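Local coordinates for epimerase family protein SDR39U1 (Homo sapiens, PDB 4B4O) that binds NADPH and is a putative NADP-dependent oxidoreductase of the short-chain dehydrogenase/reductase type, at residues T14-L19 against I201-L206; A247-V252 against I259-G264. The protein carries 3 engineered substitutions. All coordinates share one frame; numbering follows the deposited sequence.

Interaction 1 of 2, residues T14-L19 against I201-L206; sequences TALTQL and ILTHAL
Leu16 and Leu19 of helix 11-22 pack against Leu202 and Thr203 of helix 195-207. Both helices belong to the Rossmann-type nucleotide-binding domain. Helix 11-22 follows the first strand, 2-6, and the glycine-rich turn that probably forms the dinucleotide-binding motif. The two axes cross at -54° and approach to 10.3 Å. The backbones are nearest at Leu16 and Thr203, whose CA atoms lie 7.5 Å apart.

The tight part is at Leu16, which is buried. Its CG stands anti to the backbone N (chi1 180°). Both methyls reach Leu202, and CD1 also touches Thr203. Leu16 CD2 meets the CD1 methyl of Leu202 at 3.9 Å. Leu16 CD1 comes to 4.0 Å from the CB of Leu202. The leucine side chains cross at about a right angle. Leu202 continues this packing inward, where it touches Ile12 and the sheet residues Val104, Val106 and Val155. The side chain of Leu16 is also about 5 Å from that of Leu58, a residue of the NADP(+) site. The patch lies near the cofactor site, with the Leu202 side chain about 8 Å from the bound NADPH.

The loose side is at Leu19. It is partly exposed and adds much less buried surface than Leu16. Its CD2 comes to 3.6 Å from Thr203 OG1, and no side chain of 201-206 other than Thr203 comes close to it. No hydrogen bond joins the two segments.

The hydroxyl of Thr203 meets a methyl of Leu16 and one of Leu19. Its polar need is met within its own helix. With chi1 at -63°, OG1 sits beside the backbone N and hydrogen-bonds to Ala199 O, one turn earlier. The same OG1 touches the CD1 methyl of Leu16 at 3.5 Å.

Interaction 2 of 2, residues A247-V252 against I259-G264; sequences AVVQAV and IMLLEG
Val249 and Leu261 mark the nearest approach of the two backbones, with CA atoms 7.9 Å apart, and the CA atoms of Gln250 and Ile259 follow at 8.7 Å. Segment 247-252 is helical throughout. Residues 259-262 are the kinked last part of helix 255-262, and the chain then leaves the helix. At the kink the amides of Met260 (present as selenomethionine) and Leu261 make no bond to the turn before. Glu263 N still bonds to Ile259 O, although Glu263 is the first residue to leave helical backbone angles.

Val249 is the buried residue of the contact and meets two leucines. Its CG1 methyl, anti to the backbone N (chi1 174°), points at Leu261. There it touches Leu261 CD2 at 3.6 Å and Leu261 CB at 4.1 Å, and the two side chains meet at a slant. Leu262 divides its methyls, CD2 toward Val249 and CD1 toward Gln250. Leu262 CD2 lies 4.2 Å from Val249 CB.

The segments lie on helices 246-253 and 255-262, two consecutive helices joined by a short turn. They belong to the region assigned to DUF1731, away from the annotated cofactor-binding residues. Ile183, from a loop, touches both Val249 and Leu262 and so adds a third element to the apolar patch. Leu261 also packs on Phe253, at the end of the first helix.

Gln250 lies at the exposed margin. Its chain is extended beyond CG and brings the amide to the second helix, crossing Leu262 at about a right angle. Gln250 NE2 rests 4.0 Å from Leu262 CD1, an amide against a methyl with no hydrogen bond. On the second helix, Leu261 O accepts a hydrogen bond from Gln188 NE2.

From the N terminus, the chain forms strand 2-6 and then helix 11-22, which carries the first half of interaction 1. That contact closes only after most of the Rossmann-type domain has been built, at helix 195-207, with 181 residues in the loop. It ties the start of the domain to a late helix. Interaction 2 opens further along and closes between two consecutive helices, 246-253 and 255-262, with six residues between its segments. The two contacts are in series and neither nest nor cross. They lie on opposite sides of the chain's centre. The centres of interaction 1 and interaction 2 are about 31 Å apart, and the two do not touch.

Interaction 1 of 2, residues T14-L19 against I201-L206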
loop_
_atom_site.group_PDB
_atom_site.type_symbol
_atom_site.label_atom_id
_atom_site.label_comp_id
_atom_site.label_asym_id
_atom_site.label_seq_id
_atom_site.Cartn_x
_atom_site.Cartn_y
_atom_site.Cartn_z
ATOM N N THR A 14 11.425 0.184 1.069
ATOM C CA THR A 14 12.564 -0.017 1.918
ATOM C C THR A 14 12.380 -1.241 2.794
ATOM O O THR A 14 13.318 -1.986 3.027
ATOM C CB THR A 14 12.820 1.239 2.770
ATOM O OG1 THR A 14 13.104 2.336 1.894
ATOM C CG2 THR A 14 13.989 1.020 3.693
ATOM N N ALA A 15 11.172 -1.447 3.295
ATOM C CA ALA A 15 10.885 -2.628 4.080
ATOM C C ALA A 15 10.951 -3.854 3.181
ATOM O O ALA A 15 11.490 -4.881 3.576
ATOM C CB ALA A 15 9.523 -2.517 4.766
ATOM N N LEU A 16 10.417 -3.753 1.974
ATOM C CA LEU A 16 10.406 -4.890 1.041
ATOM C C LEU A 16 11.826 -5.290 0.658
ATOM O O LEU A 16 12.147 -6.478 0.600
ATOM C CB LEU A 16 9.585 -4.596 -0.221
ATOM C CG LEU A 16 9.494 -5.712 -1.288
ATOM C CD1 LEU A 16 9.006 -7.042 -0.770
ATOM C CD2 LEU A 16 8.550 -5.289 -2.389
ATOM N N THR A 17 12.670 -4.296 0.440
ATOM C CA THR A 17 14.051 -4.550 0.100
ATOM C C THR A 17 14.772 -5.288 1.248
ATOM O O THR A 17 15.453 -6.284 1.009
ATOM C CB THR A 17 14.761 -3.248 -0.303
ATOM O OG1 THR A 17 14.237 -2.797 -1.559
ATOM C CG2 THR A 17 16.260 -3.462 -0.417
ATOM N N GLN A 18 14.581 -4.829 2.481
ATOM C CA GLN A 18 15.239 -5.463 3.627
ATOM C C GLN A 18 14.812 -6.919 3.702
ATOM O O GLN A 18 15.639 -7.786 3.953
ATOM C CB GLN A 18 14.999 -4.743 4.971
ATOM N N LEU A 19 13.525 -7.207 3.504
ATOM C CA LEU A 19 13.025 -8.586 3.683
ATOM C C LEU A 19 13.494 -9.487 2.534
ATOM O O LEU A 19 13.954 -10.599 2.775
ATOM C CB LEU A 19 11.477 -8.624 3.826
ATOM C CG LEU A 19 10.812 -10.007 4.059
ATOM C CD1 LEU A 19 11.370 -10.697 5.303
ATOM C CD2 LEU A 19 9.298 -9.918 4.093
ATOM N N ILE A 201 3.646 -10.487 2.404
ATOM C CA ILE A 201 2.710 -10.877 1.365
ATOM C C ILE A 201 3.336 -10.681 -0.005
ATOM O O ILE A 201 3.293 -11.561 -0.842
ATOM C CB ILE A 201 1.407 -10.072 1.448
ATOM C CG1 ILE A 201 0.597 -10.498 2.681
ATOM C CG2 ILE A 201 0.593 -10.258 0.183
ATOM C CD1 ILE A 201 -0.452 -9.469 3.061
ATOM N N LEU A 202 3.927 -9.525 -0.221
ATOM C CA LEU A 202 4.574 -9.223 -1.483
ATOM C C LEU A 202 5.670 -10.241 -1.789
ATOM O O LEU A 202 5.782 -10.730 -2.903
ATOM C CB LEU A 202 5.161 -7.809 -1.451
ATOM C CG LEU A 202 4.168 -6.656 -1.448
ATOM C CD1 LEU A 202 4.905 -5.366 -1.124
ATOM C CD2 LEU A 202 3.417 -6.612 -2.757
ATOM N N THR A 203 6.482 -10.549 -0.790
ATOM C CA THR A 203 7.537 -11.536 -0.939
ATOM C C THR A 203 6.980 -12.915 -1.251
ATOM O O THR A 203 7.537 -13.646 -2.057
ATOM C CB THR A 203 8.395 -11.584 0.321
ATOM O OG1 THR A 203 9.020 -10.311 0.485
ATOM C CG2 THR A 203 9.485 -12.645 0.212
ATOM N N HIS A 204 5.907 -13.280 -0.579
ATOM C CA HIS A 204 5.283 -14.547 -0.829
ATOM C C HIS A 204 4.753 -14.595 -2.246
ATOM O O HIS A 204 4.823 -15.642 -2.904
ATOM C CB HIS A 204 4.186 -14.775 0.205
ATOM C CG HIS A 204 3.631 -16.163 0.200
ATOM N ND1 HIS A 204 4.386 -17.226 0.416
ATOM C CD2 HIS A 204 2.340 -16.631 -0.005
ATOM C CE1 HIS A 204 3.632 -18.328 0.355
ATOM N NE2 HIS A 204 2.374 -17.956 0.104
ATOM N N ALA A 205 4.190 -13.482 -2.724
ATOM C CA ALA A 205 3.683 -13.405 -4.099
ATOM C C ALA A 205 4.825 -13.616 -5.092
ATOM O O ALA A 205 4.706 -14.361 -6.055
ATOM C CB ALA A 205 3.000 -12.073 -4.362
ATOM N N LEU A 206 5.963 -12.988 -4.806
ATOM C CA LEU A 206 7.142 -13.132 -5.654
ATOM C C LEU A 206 7.710 -14.556 -5.638
ATOM O O LEU A 206 8.143 -15.034 -6.645
ATOM C CB LEU A 206 8.215 -12.109 -5.258
ATOM C CG LEU A 206 7.869 -10.641 -5.499
ATOM C CD1 LEU A 206 8.827 -9.674 -4.812
ATOM C CD2 LEU A 206 7.896 -10.366 -6.982
#

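Interaction 2 of 2, residues A247-V252 against I259-G264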
loop_
_atom_site.group_PDB
_atom_site.type_symbol
_atom_site.label_atom_id
_atom_site.label_comp_id
_atom_site.label_asym_id
_atom_site.label_seq_id
_atom_site.Cartn_x
_atom_site.Cartn_y
_atom_site.Cartn_z
ATOM N N ALA A 247 -15.259 18.237 9.850
ATOM C CA ALA A 247 -15.065 19.540 9.208
ATOM C C ALA A 247 -13.583 19.913 9.152
ATOM O O ALA A 247 -13.123 20.454 8.151
ATOM C CB ALA A 247 -15.877 20.619 9.903
ATOM N N VAL A 248 -12.835 19.579 10.203
ATOM C CA VAL A 248 -11.425 19.962 10.313
ATOM C C VAL A 248 -10.573 19.076 9.413
ATOM O O VAL A 248 -9.614 19.549 8.808
ATOM C CB VAL A 248 -10.881 19.883 11.778
ATOM C CG1 VAL A 248 -9.390 20.105 11.823
ATOM C CG2 VAL A 248 -11.564 20.882 12.714
ATOM N N VAL A 249 -10.883 17.788 9.359
ATOM C CA VAL A 249 -10.149 16.875 8.483
ATOM C C VAL A 249 -10.420 17.254 7.019
ATOM O O VAL A 249 -9.516 17.240 6.189
ATOM C CB VAL A 249 -10.514 15.403 8.764
ATOM C CG1 VAL A 249 -9.865 14.465 7.758
ATOM C CG2 VAL A 249 -10.137 15.020 10.194
ATOM N N GLN A 250 -11.653 17.645 6.720
ATOM C CA GLN A 250 -11.994 18.120 5.370
ATOM C C GLN A 250 -11.285 19.424 5.012
ATOM O O GLN A 250 -10.854 19.608 3.882
ATOM C CB GLN A 250 -13.518 18.240 5.198
ATOM C CG GLN A 250 -14.118 16.913 4.740
ATOM C CD GLN A 250 -15.610 16.739 5.002
ATOM O OE1 GLN A 250 -16.218 17.543 5.712
ATOM N NE2 GLN A 250 -16.204 15.690 4.428
ATOM N N ALA A 251 -11.166 20.318 5.986
ATOM C CA ALA A 251 -10.473 21.569 5.768
ATOM C C ALA A 251 -9.036 21.309 5.378
ATOM O O ALA A 251 -8.510 21.963 4.491
ATOM C CB ALA A 251 -10.516 22.441 7.011
ATOM N N VAL A 252 -8.376 20.383 6.059
ATOM C CA VAL A 252 -6.938 20.181 5.837
ATOM C C VAL A 252 -6.672 19.372 4.583
ATOM O O VAL A 252 -5.789 19.710 3.835
ATOM C CB VAL A 252 -6.233 19.547 7.060
ATOM C CG1 VAL A 252 -4.790 19.201 6.714
ATOM C CG2 VAL A 252 -6.270 20.501 8.251
ATOM N N ILE A 259 -12.297 11.213 2.657
ATOM C CA ILE A 259 -12.980 9.919 2.554
ATOM C C ILE A 259 -12.091 8.816 3.107
ATOM O O ILE A 259 -12.553 7.920 3.809
ATOM C CB ILE A 259 -13.376 9.611 1.085
ATOM C CG1 ILE A 259 -14.708 10.304 0.730
ATOM C CG2 ILE A 259 -13.505 8.133 0.823
ATOM C CD1 ILE A 259 -15.050 10.425 -0.772
HETATM N N MSE A 260 -10.801 8.904 2.812
HETATM C CA MSE A 260 -9.848 7.889 3.245
HETATM C C MSE A 260 -9.644 7.904 4.728
HETATM O O MSE A 260 -9.167 6.910 5.281
HETATM C CB MSE A 260 -8.488 8.124 2.586
HETATM C CG MSE A 260 -8.527 7.656 1.133
HETATM SE SE MSE A 260 -6.875 8.199 0.228
HETATM C CE MSE A 260 -7.363 10.048 0.625
ATOM N N LEU A 261 -9.989 9.010 5.385
ATOM C CA LEU A 261 -9.782 9.160 6.831
ATOM C C LEU A 261 -11.082 8.998 7.641
ATOM O O LEU A 261 -11.081 8.366 8.700
ATOM C CB LEU A 261 -9.126 10.524 7.147
ATOM C CG LEU A 261 -7.619 10.746 6.922
ATOM C CD1 LEU A 261 -7.319 10.523 5.449
ATOM C CD2 LEU A 261 -7.139 12.138 7.311
ATOM N N LEU A 262 -12.173 9.582 7.150
ATOM C CA LEU A 262 -13.454 9.619 7.870
ATOM C C LEU A 262 -14.346 8.417 7.612
ATOM O O LEU A 262 -15.258 8.148 8.381
ATOM C CB LEU A 262 -14.235 10.881 7.495
ATOM C CG LEU A 262 -13.598 12.235 7.813
ATOM C CD1 LEU A 262 -14.398 13.343 7.159
ATOM C CD2 LEU A 262 -13.495 12.452 9.308
ATOM N N GLU A 263 -14.072 7.685 6.538
ATOM C CA GLU A 263 -14.869 6.523 6.188
ATOM C C GLU A 263 -13.981 5.309 6.005
ATOM O O GLU A 263 -12.757 5.406 6.074
ATOM C CB GLU A 263 -15.666 6.796 4.912
ATOM C CG GLU A 263 -16.490 8.076 4.941
ATOM C CD GLU A 263 -17.389 8.221 3.730
ATOM O OE1 GLU A 263 -18.104 7.255 3.412
ATOM O OE2 GLU A 263 -17.373 9.298 3.095
ATOM N N GLY A 264 -14.606 4.161 5.780
ATOM C CA GLY A 264 -13.886 2.903 5.699
ATOM C C GLY A 264 -14.625 1.711 5.124
ATOM O O GLY A 264 -15.837 1.714 4.985
#